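Local atomic coordinates of polyprenyl synthetase (Nonlabens dokdonensis, PDB entry 6KD7), a protein that probably catalyses magnesium-dependent prenyl transfer that builds geranylgeranyl pyrophosphate. Residues Pro159-Met164 with Phe205-Asp210; Ile199-Ala204 with Gln321-Lys326; Gly227-Asn232 with Thr273-Phe278. One frame throughout, in Å; residues are numbered along the deposited sequence.

Contact 1: residues Pro159-Met164 with Phe205-Asp210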
loop_
_atom_site.group_PDB
_atom_site.type_symbol
_atom_site.label_atom_id
_atom_site.label_comp_id
_atom_site.label_asym_id
_atom_site.label_seq_id
_atom_site.Cartn_x
_atom_site.Cartn_y
_atom_site.Cartn_z
ATOM N N PRO A 159 -11.232 -34.175 -19.334
ATOM C CA PRO A 159 -9.966 -34.676 -19.860
ATOM C C PRO A 159 -8.808 -33.718 -19.591
ATOM O O PRO A 159 -7.735 -34.174 -19.224
ATOM C CB PRO A 159 -10.216 -34.881 -21.359
ATOM C CG PRO A 159 -11.722 -35.110 -21.435
ATOM C CD PRO A 159 -12.327 -34.279 -20.308
ATOM N N GLU A 160 -9.019 -32.424 -19.777
ATOM C CA GLU A 160 -7.932 -31.436 -19.539
ATOM C C GLU A 160 -7.600 -31.402 -18.045
ATOM O O GLU A 160 -6.446 -31.395 -17.726
ATOM C CB GLU A 160 -8.351 -30.042 -19.976
ATOM C CG GLU A 160 -8.392 -29.849 -21.482
ATOM C CD GLU A 160 -8.969 -28.476 -21.806
ATOM O OE1 GLU A 160 -10.059 -28.152 -21.314
ATOM O OE2 GLU A 160 -8.257 -27.700 -22.419
ATOM N N TYR A 161 -8.601 -31.414 -17.174
ATOM C CA TYR A 161 -8.395 -31.488 -15.711
ATOM C C TYR A 161 -7.598 -32.773 -15.362
ATOM O O TYR A 161 -6.661 -32.682 -14.547
ATOM C CB TYR A 161 -9.723 -31.422 -14.942
ATOM C CG TYR A 161 -9.506 -31.379 -13.449
ATOM C CD1 TYR A 161 -9.062 -30.206 -12.831
ATOM C CD2 TYR A 161 -9.598 -32.541 -12.678
ATOM C CE1 TYR A 161 -8.792 -30.173 -11.466
ATOM C CE2 TYR A 161 -9.296 -32.528 -11.319
ATOM C CZ TYR A 161 -8.904 -31.339 -10.711
ATOM O OH TYR A 161 -8.600 -31.351 -9.386
ATOM N N LEU A 162 -7.941 -33.941 -15.934
ATOM C CA LEU A 162 -7.266 -35.215 -15.529
ATOM C C LEU A 162 -5.814 -35.191 -16.002
ATOM O O LEU A 162 -4.929 -35.603 -15.252
ATOM C CB LEU A 162 -8.024 -36.416 -16.092
ATOM C CG LEU A 162 -9.407 -36.612 -15.458
ATOM C CD1 LEU A 162 -10.208 -37.673 -16.219
ATOM C CD2 LEU A 162 -9.280 -36.944 -13.984
ATOM N N ASN A 163 -5.581 -34.642 -17.183
ATOM C CA ASN A 163 -4.213 -34.444 -17.720
ATOM C C ASN A 163 -3.432 -33.522 -16.770
ATOM O O ASN A 163 -2.256 -33.823 -16.461
ATOM C CB ASN A 163 -4.272 -33.949 -19.166
ATOM C CG ASN A 163 -2.880 -33.798 -19.724
ATOM O OD1 ASN A 163 -2.182 -34.783 -19.801
ATOM N ND2 ASN A 163 -2.417 -32.580 -19.959
ATOM N N MET A 164 -4.062 -32.457 -16.253
ATOM C CA MET A 164 -3.325 -31.508 -15.400
ATOM C C MET A 164 -2.932 -32.209 -14.086
ATOM O O MET A 164 -1.725 -32.145 -13.693
ATOM C CB MET A 164 -4.159 -30.248 -15.168
ATOM C CG MET A 164 -3.505 -29.250 -14.214
ATOM S SD MET A 164 -3.753 -29.604 -12.464
ATOM C CE MET A 164 -5.508 -29.271 -12.290
ATOM N N PHE A 205 -5.618 -40.864 -5.701
ATOM C CA PHE A 205 -5.250 -40.114 -4.477
ATOM C C PHE A 205 -5.689 -38.615 -4.625
ATOM O O PHE A 205 -6.232 -38.001 -3.693
ATOM C CB PHE A 205 -3.752 -40.308 -4.250
ATOM C CG PHE A 205 -3.210 -39.746 -2.968
ATOM C CD1 PHE A 205 -3.759 -40.128 -1.741
ATOM C CD2 PHE A 205 -2.136 -38.860 -2.979
ATOM C CE1 PHE A 205 -3.264 -39.622 -0.545
ATOM C CE2 PHE A 205 -1.627 -38.375 -1.774
ATOM C CZ PHE A 205 -2.214 -38.718 -0.567
ATOM N N GLN A 206 -5.437 -38.013 -5.777
ATOM C CA GLN A 206 -5.701 -36.582 -6.015
ATOM C C GLN A 206 -7.212 -36.383 -6.135
ATOM O O GLN A 206 -7.706 -35.392 -5.575
ATOM C CB GLN A 206 -4.994 -36.095 -7.263
ATOM C CG GLN A 206 -5.283 -34.644 -7.568
ATOM C CD GLN A 206 -4.994 -33.710 -6.420
ATOM O OE1 GLN A 206 -5.798 -32.832 -6.126
ATOM N NE2 GLN A 206 -3.851 -33.882 -5.786
ATOM N N LEU A 207 -7.916 -37.272 -6.828
ATOM C CA LEU A 207 -9.397 -37.202 -6.887
ATOM C C LEU A 207 -9.974 -37.303 -5.477
ATOM O O LEU A 207 -10.961 -36.568 -5.188
ATOM C CB LEU A 207 -9.966 -38.217 -7.863
ATOM C CG LEU A 207 -9.621 -37.889 -9.312
ATOM C CD1 LEU A 207 -10.111 -38.976 -10.233
ATOM C CD2 LEU A 207 -10.222 -36.560 -9.740
ATOM N N MET A 208 -9.345 -38.100 -4.614
ATOM C CA MET A 208 -9.755 -38.205 -3.192
ATOM C C MET A 208 -9.514 -36.857 -2.502
ATOM O O MET A 208 -10.380 -36.430 -1.770
ATOM C CB MET A 208 -8.967 -39.293 -2.462
ATOM C CG MET A 208 -9.454 -39.541 -1.053
ATOM S SD MET A 208 -8.531 -40.816 -0.168
ATOM C CE MET A 208 -7.051 -39.937 0.317
ATOM N N ASP A 209 -8.372 -36.220 -2.755
ATOM C CA ASP A 209 -8.077 -34.898 -2.163
ATOM C C ASP A 209 -9.154 -33.893 -2.654
ATOM O O ASP A 209 -9.711 -33.162 -1.840
ATOM C CB ASP A 209 -6.624 -34.545 -2.447
ATOM C CG ASP A 209 -6.322 -33.119 -2.034
ATOM O OD1 ASP A 209 -6.590 -32.194 -2.850
ATOM O OD2 ASP A 209 -5.873 -32.926 -0.881
ATOM N N ASP A 210 -9.545 -33.921 -3.927
ATOM C CA ASP A 210 -10.593 -33.022 -4.447
ATOM C C ASP A 210 -11.862 -33.255 -3.621
ATOM O O ASP A 210 -12.528 -32.290 -3.311
ATOM C CB ASP A 210 -10.856 -33.259 -5.933
ATOM C CG ASP A 210 -9.785 -32.739 -6.873
ATOM O OD1 ASP A 210 -8.774 -32.169 -6.374
ATOM O OD2 ASP A 210 -9.999 -32.865 -8.095
#

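Contact 2: residues Ile199-Ala204 with Gln321-Lys326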
loop_
_atom_site.group_PDB
_atom_site.type_symbol
_atom_site.label_atom_id
_atom_site.label_comp_id
_atom_site.label_asym_id
_atom_site.label_seq_id
_atom_site.Cartn_x
_atom_site.Cartn_y
_atom_site.Cartn_z
ATOM N N ILE A 199 0.743 -44.007 -11.635
ATOM C CA ILE A 199 -0.162 -43.036 -12.286
ATOM C C ILE A 199 -1.583 -43.266 -11.775
ATOM O O ILE A 199 -2.207 -42.291 -11.363
ATOM C CB ILE A 199 -0.042 -43.084 -13.806
ATOM C CG1 ILE A 199 1.344 -42.639 -14.270
ATOM C CG2 ILE A 199 -1.125 -42.250 -14.478
ATOM C CD1 ILE A 199 1.729 -41.220 -13.901
ATOM N N ASN A 200 -2.086 -44.489 -11.798
ATOM C CA ASN A 200 -3.506 -44.747 -11.438
ATOM C C ASN A 200 -3.646 -44.480 -9.936
ATOM O O ASN A 200 -4.615 -43.863 -9.502
ATOM C CB ASN A 200 -3.939 -46.161 -11.840
ATOM C CG ASN A 200 -4.192 -46.311 -13.328
ATOM O OD1 ASN A 200 -3.714 -47.255 -14.006
ATOM N ND2 ASN A 200 -5.005 -45.410 -13.828
ATOM N N LEU A 201 -2.667 -44.864 -9.146
ATOM C CA LEU A 201 -2.767 -44.632 -7.701
ATOM C C LEU A 201 -2.820 -43.111 -7.458
ATOM O O LEU A 201 -3.485 -42.674 -6.507
ATOM C CB LEU A 201 -1.556 -45.262 -7.008
ATOM C CG LEU A 201 -1.550 -45.182 -5.488
ATOM C CD1 LEU A 201 -2.542 -46.152 -4.860
ATOM C CD2 LEU A 201 -0.164 -45.446 -4.939
ATOM N N GLY A 202 -1.984 -42.369 -8.172
ATOM C CA GLY A 202 -1.767 -40.932 -7.916
ATOM C C GLY A 202 -3.024 -40.174 -8.322
ATOM O O GLY A 202 -3.444 -39.290 -7.581
ATOM N N LEU A 203 -3.644 -40.592 -9.413
ATOM C CA LEU A 203 -4.910 -40.000 -9.872
ATOM C C LEU A 203 -6.029 -40.289 -8.860
ATOM O O LEU A 203 -6.782 -39.373 -8.520
ATOM C CB LEU A 203 -5.217 -40.519 -11.272
ATOM C CG LEU A 203 -4.392 -39.909 -12.405
ATOM C CD1 LEU A 203 -4.658 -40.657 -13.718
ATOM C CD2 LEU A 203 -4.696 -38.420 -12.591
ATOM N N ALA A 204 -6.148 -41.514 -8.364
ATOM C CA ALA A 204 -7.128 -41.846 -7.320
ATOM C C ALA A 204 -6.862 -40.958 -6.111
ATOM O O ALA A 204 -7.807 -40.465 -5.487
ATOM C CB ALA A 204 -7.054 -43.323 -6.958
ATOM N N GLN A 321 -5.573 -48.861 1.932
ATOM C CA GLN A 321 -5.438 -48.012 3.136
ATOM C C GLN A 321 -5.253 -46.541 2.729
ATOM O O GLN A 321 -5.846 -45.693 3.381
ATOM C CB GLN A 321 -4.256 -48.501 3.967
ATOM C CG GLN A 321 -4.043 -47.706 5.243
ATOM C CD GLN A 321 -2.653 -47.864 5.809
ATOM O OE1 GLN A 321 -2.214 -48.963 6.135
ATOM N NE2 GLN A 321 -1.946 -46.751 5.935
ATOM N N LEU A 322 -4.497 -46.268 1.665
ATOM C CA LEU A 322 -4.163 -44.880 1.239
ATOM C C LEU A 322 -5.469 -44.171 0.879
ATOM O O LEU A 322 -5.609 -43.010 1.244
ATOM C CB LEU A 322 -3.226 -44.902 0.025
ATOM C CG LEU A 322 -2.735 -43.535 -0.459
ATOM C CD1 LEU A 322 -1.837 -42.867 0.572
ATOM C CD2 LEU A 322 -2.020 -43.661 -1.792
ATOM N N MET A 323 -6.409 -44.902 0.289
ATOM C CA MET A 323 -7.691 -44.368 -0.238
ATOM C C MET A 323 -8.775 -44.399 0.846
ATOM O O MET A 323 -9.947 -44.340 0.502
ATOM C CB MET A 323 -8.141 -45.199 -1.439
ATOM C CG MET A 323 -8.170 -44.432 -2.742
ATOM S SD MET A 323 -6.735 -43.406 -3.048
ATOM C CE MET A 323 -5.552 -44.627 -3.596
ATOM N N GLY A 324 -8.360 -44.503 2.104
ATOM C CA GLY A 324 -9.232 -44.569 3.297
ATOM C C GLY A 324 -10.237 -45.724 3.290
ATOM O O GLY A 324 -11.297 -45.557 3.922
ATOM N N ARG A 325 -9.932 -46.850 2.625
ATOM C CA ARG A 325 -10.715 -48.127 2.640
ATOM C C ARG A 325 -10.009 -49.156 3.553
ATOM O O ARG A 325 -8.934 -48.846 4.127
ATOM C CB ARG A 325 -10.912 -48.660 1.212
ATOM C CG ARG A 325 -11.788 -47.792 0.318
ATOM C CD ARG A 325 -11.656 -48.107 -1.168
ATOM N NE ARG A 325 -12.190 -49.422 -1.565
ATOM C CZ ARG A 325 -12.329 -49.898 -2.825
ATOM N NH1 ARG A 325 -11.978 -49.185 -3.887
ATOM N NH2 ARG A 325 -12.819 -51.113 -3.021
ATOM N N LYS A 326 -10.603 -50.338 3.697
ATOM C CA LYS A 326 -10.006 -51.349 4.606
ATOM C C LYS A 326 -9.524 -52.554 3.799
ATOM O O LYS A 326 -10.005 -52.751 2.674
ATOM C CB LYS A 326 -10.949 -51.698 5.762
ATOM C CG LYS A 326 -10.246 -52.179 7.023
ATOM C CD LYS A 326 -11.038 -51.939 8.290
ATOM C CE LYS A 326 -11.094 -50.479 8.684
ATOM N NZ LYS A 326 -11.655 -50.302 10.044
#

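Contact 3: residues Gly227-Asn232 with Thr273-Phe278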
loop_
_atom_site.group_PDB
_atom_site.type_symbol
_atom_site.label_atom_id
_atom_site.label_comp_id
_atom_site.label_asym_id
_atom_site.label_seq_id
_atom_site.Cartn_x
_atom_site.Cartn_y
_atom_site.Cartn_z
ATOM N N GLY A 227 -11.806 -24.975 0.832
ATOM C CA GLY A 227 -10.794 -24.083 0.225
ATOM C C GLY A 227 -10.930 -24.019 -1.291
ATOM O O GLY A 227 -10.874 -22.926 -1.898
ATOM N N ASP A 228 -11.143 -25.150 -1.926
ATOM C CA ASP A 228 -11.310 -25.164 -3.383
ATOM C C ASP A 228 -12.557 -24.330 -3.741
ATOM O O ASP A 228 -12.519 -23.589 -4.754
ATOM C CB ASP A 228 -11.388 -26.597 -3.889
ATOM C CG ASP A 228 -10.085 -27.372 -3.824
ATOM O OD1 ASP A 228 -9.049 -26.712 -3.692
ATOM O OD2 ASP A 228 -10.155 -28.627 -3.937
ATOM N N ILE A 229 -13.630 -24.465 -2.972
ATOM C CA ILE A 229 -14.880 -23.706 -3.212
ATOM C C ILE A 229 -14.602 -22.200 -3.038
ATOM O O ILE A 229 -14.859 -21.425 -3.990
ATOM C CB ILE A 229 -16.013 -24.184 -2.307
ATOM C CG1 ILE A 229 -16.476 -25.590 -2.701
ATOM C CG2 ILE A 229 -17.150 -23.178 -2.438
ATOM C CD1 ILE A 229 -17.344 -26.292 -1.667
ATOM N N ARG A 230 -14.032 -21.817 -1.909
ATOM C CA ARG A 230 -13.724 -20.410 -1.619
ATOM C C ARG A 230 -12.887 -19.802 -2.751
ATOM O O ARG A 230 -13.117 -18.612 -3.103
ATOM C CB ARG A 230 -12.998 -20.304 -0.294
ATOM C CG ARG A 230 -12.562 -18.880 0.002
ATOM C CD ARG A 230 -12.072 -18.732 1.430
ATOM N NE ARG A 230 -10.849 -19.485 1.578
ATOM C CZ ARG A 230 -9.693 -19.172 1.006
ATOM N NH1 ARG A 230 -9.554 -18.085 0.250
ATOM N NH2 ARG A 230 -8.661 -19.970 1.201
ATOM N N GLU A 231 -11.945 -20.560 -3.309
ATOM C CA GLU A 231 -10.984 -20.025 -4.309
ATOM C C GLU A 231 -11.500 -20.291 -5.717
ATOM O O GLU A 231 -10.806 -19.995 -6.669
ATOM C CB GLU A 231 -9.615 -20.650 -4.100
ATOM C CG GLU A 231 -8.970 -20.220 -2.798
ATOM C CD GLU A 231 -7.517 -20.664 -2.633
ATOM O OE1 GLU A 231 -7.109 -21.635 -3.312
ATOM O OE2 GLU A 231 -6.797 -20.047 -1.813
ATOM N N ASN A 232 -12.701 -20.835 -5.841
ATOM C CA ASN A 232 -13.308 -21.127 -7.154
ATOM C C ASN A 232 -12.371 -22.014 -7.978
ATOM O O ASN A 232 -12.367 -21.834 -9.197
ATOM C CB ASN A 232 -13.682 -19.829 -7.896
ATOM C CG ASN A 232 -14.599 -18.967 -7.058
ATOM O OD1 ASN A 232 -15.616 -19.451 -6.532
ATOM N ND2 ASN A 232 -14.210 -17.721 -6.866
ATOM N N THR A 273 -23.785 -24.141 0.568
ATOM C CA THR A 273 -24.712 -24.194 -0.582
ATOM C C THR A 273 -24.069 -24.966 -1.725
ATOM O O THR A 273 -24.776 -25.813 -2.366
ATOM C CB THR A 273 -25.104 -22.791 -1.056
ATOM O OG1 THR A 273 -25.499 -22.028 0.085
ATOM C CG2 THR A 273 -26.201 -22.859 -2.084
ATOM N N VAL A 274 -22.794 -24.675 -2.015
ATOM C CA VAL A 274 -22.101 -25.392 -3.126
ATOM C C VAL A 274 -21.977 -26.878 -2.754
ATOM O O VAL A 274 -22.257 -27.721 -3.614
ATOM C CB VAL A 274 -20.748 -24.752 -3.452
ATOM C CG1 VAL A 274 -19.946 -25.620 -4.415
ATOM C CG2 VAL A 274 -20.957 -23.360 -4.016
ATOM N N LYS A 275 -21.606 -27.200 -1.512
ATOM C CA LYS A 275 -21.562 -28.625 -1.052
ATOM C C LYS A 275 -22.907 -29.284 -1.370
ATOM O O LYS A 275 -22.914 -30.356 -2.050
ATOM C CB LYS A 275 -21.144 -28.723 0.411
ATOM C CG LYS A 275 -19.645 -28.534 0.602
ATOM C CD LYS A 275 -19.211 -28.295 2.021
ATOM C CE LYS A 275 -19.579 -29.458 2.912
ATOM N NZ LYS A 275 -18.686 -29.489 4.088
ATOM N N VAL A 276 -24.020 -28.608 -1.074
ATOM C CA VAL A 276 -25.354 -29.220 -1.338
ATOM C C VAL A 276 -25.528 -29.408 -2.840
ATOM O O VAL A 276 -26.038 -30.484 -3.230
ATOM C CB VAL A 276 -26.499 -28.406 -0.704
ATOM C CG1 VAL A 276 -27.851 -28.938 -1.160
ATOM C CG2 VAL A 276 -26.375 -28.385 0.822
ATOM N N PHE A 277 -25.131 -28.446 -3.666
ATOM C CA PHE A 277 -25.229 -28.608 -5.145
ATOM C C PHE A 277 -24.361 -29.782 -5.619
ATOM O O PHE A 277 -24.734 -30.507 -6.546
ATOM C CB PHE A 277 -24.817 -27.338 -5.893
ATOM C CG PHE A 277 -25.896 -26.289 -5.934
ATOM C CD1 PHE A 277 -27.149 -26.588 -6.450
ATOM C CD2 PHE A 277 -25.673 -25.015 -5.431
ATOM C CE1 PHE A 277 -28.148 -25.628 -6.462
ATOM C CE2 PHE A 277 -26.674 -24.055 -5.454
ATOM C CZ PHE A 277 -27.902 -24.363 -5.974
ATOM N N PHE A 278 -23.198 -29.955 -5.010
ATOM C CA PHE A 278 -22.279 -31.064 -5.367
ATOM C C PHE A 278 -23.029 -32.397 -5.167
ATOM O O PHE A 278 -23.010 -33.166 -6.131
ATOM C CB PHE A 278 -20.967 -30.976 -4.582
ATOM C CG PHE A 278 -19.995 -29.915 -5.040
ATOM C CD1 PHE A 278 -20.106 -29.312 -6.276
ATOM C CD2 PHE A 278 -18.905 -29.592 -4.245
ATOM C CE1 PHE A 278 -19.179 -28.368 -6.688
ATOM C CE2 PHE A 278 -17.964 -28.670 -4.662
ATOM C CZ PHE A 278 -18.108 -28.056 -5.885
#

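Contact 1: residues Pro159-Met164 with Phe205-Asp210
Y161 reaches across from helix 158-183 to D210 of helix 188-215, and its hydroxyl OH donates a hydrogen bond to D210 OD2. The bond is modelled very short, 2.4 Å from Y161 OH to D210 OD2, so its exact length is doubtful. With CG swung anti to the backbone N (chi1 -175°), the tyrosine ring spans a wide gap: the axes of the two helical segments approach only to 11.8 Å, at an angle of 113°. The two side chains come from opposite directions, and the carboxylate is turned 50° from the ring plane. D210 OD2 is gripped a second time by the backbone N of Y236, which helps fix the carboxylate. Beside this polar link the apolar packing is looser: Y161 CE2 meets L207 CD2 at 4.4 Å near the ring plane, and L162 CD2 meets L207 CD1 at 4.3 Å. D209 and D210 open the sequence that fits the second aspartate-rich motif of prenyl synthases, and the D210 side chain lies about 5 Å from a bound magnesium ion. Y236 of helix 236-241 touches Y161, L162 and L207, while Y294 of helix 283-303 packs on both leucines.

Contact 2: residues Ile199-Ala204 with Gln321-Lys326
An unusual first torsion sets M323: its chi1 of -115° falls away from the staggered positions, and further bends at chi2 and chi3 fold the thioether back so that the terminal methyl faces helix 188-215. L201 answers with CG anti to the backbone N (chi1 -176°), which carries its CD1 branch out to the methionine. L201 CD1 and M323 CE meet at 3.6 Å, the closest approach of the contact. The same M323 CE lies 3.9 Å from A204 CB, while M323 SD lies against the same alanine, 3.9 Å from A204 C. L322 crosses L201 at a slant, its CD2 set 4.0 Å from L201 CD1 and also near L201 CG. No hydrogen bond joins the two segments; the grip is wholly apolar and buried. The chain leaves its helix at M323, within a Schellman motif: G324, with positive phi, gives its N to Q321 O at 3.1 Å, and R325 N turns back to L320 O. The arrangement is thus a capped helix end, that of helix 309-322, packed on a core helix of the all-alpha prenyl synthase fold, with the side chain of L322 about 7 Å from the bound pyrophosphate.

Contact 3: residues Gly227-Asn232 with Thr273-Phe278
A single helical turn, 227-230, ended by a Schellman motif at N232, presents I229 to helix 264-281 in an apolar contact of the all-alpha prenyl synthase fold. N232 adopts positive phi (55°), and its N bonds back to I229 O at 2.9 Å, which closes the turn just behind the contact residue. I229 is the only residue of 227-232 that touches the partner segment. Its CG1 branch, anti to the carbonyl carbon (chi1 -69°), extends so that CD1 enters among three side chains of the partner helix. I229 and V274 meet tip to tip, with I229 CD1 3.8 Å from V274 CG1, and the CG2 branch of I229 lies near V274 CB and CG2. I229 slides past F278 in the opposite direction, bringing I229 CD1 within 3.9 Å of F278 CE2. V274 CG1 also sits over one face of the F278 ring, 3.4 Å above its plane and offset toward the rim, so both side chains line the place where I229 CD1 sits. K275 adds its aliphatic part, K275 CG lying 3.9 Å from I229 CD1, while its NZ is hydrogen-bonded to A214 O. Around this joint, V274 rests on L251 and W254 of helix 248-254, F278 packs against L237, Y238 and S241 of helix 236-241, and N232 OD1 takes a hydrogen bond from K270 of helix 264-281.

Overall arrangement
All three contacts are buried, but they differ in depth and chemistry. The centres of contacts 1 and 2 lie about 11 and 12 Å from the centre of the chain, that of contact 3 about 22 Å; contacts 1 and 2 share helix 188-215. These two touch directly: F205 CE1 packs 3.7 Å from L322 CD1, and M208 lies against L322 and M323. F205 itself belongs to the pyrophosphate pocket. Contact 1 alone carries a hydrogen bond between its segments, and it lies near a bound magnesium ion, whereas contacts 2 and 3 are held by apolar side chains. In both of these, a helix closed by a Schellman motif packs against a longer helix.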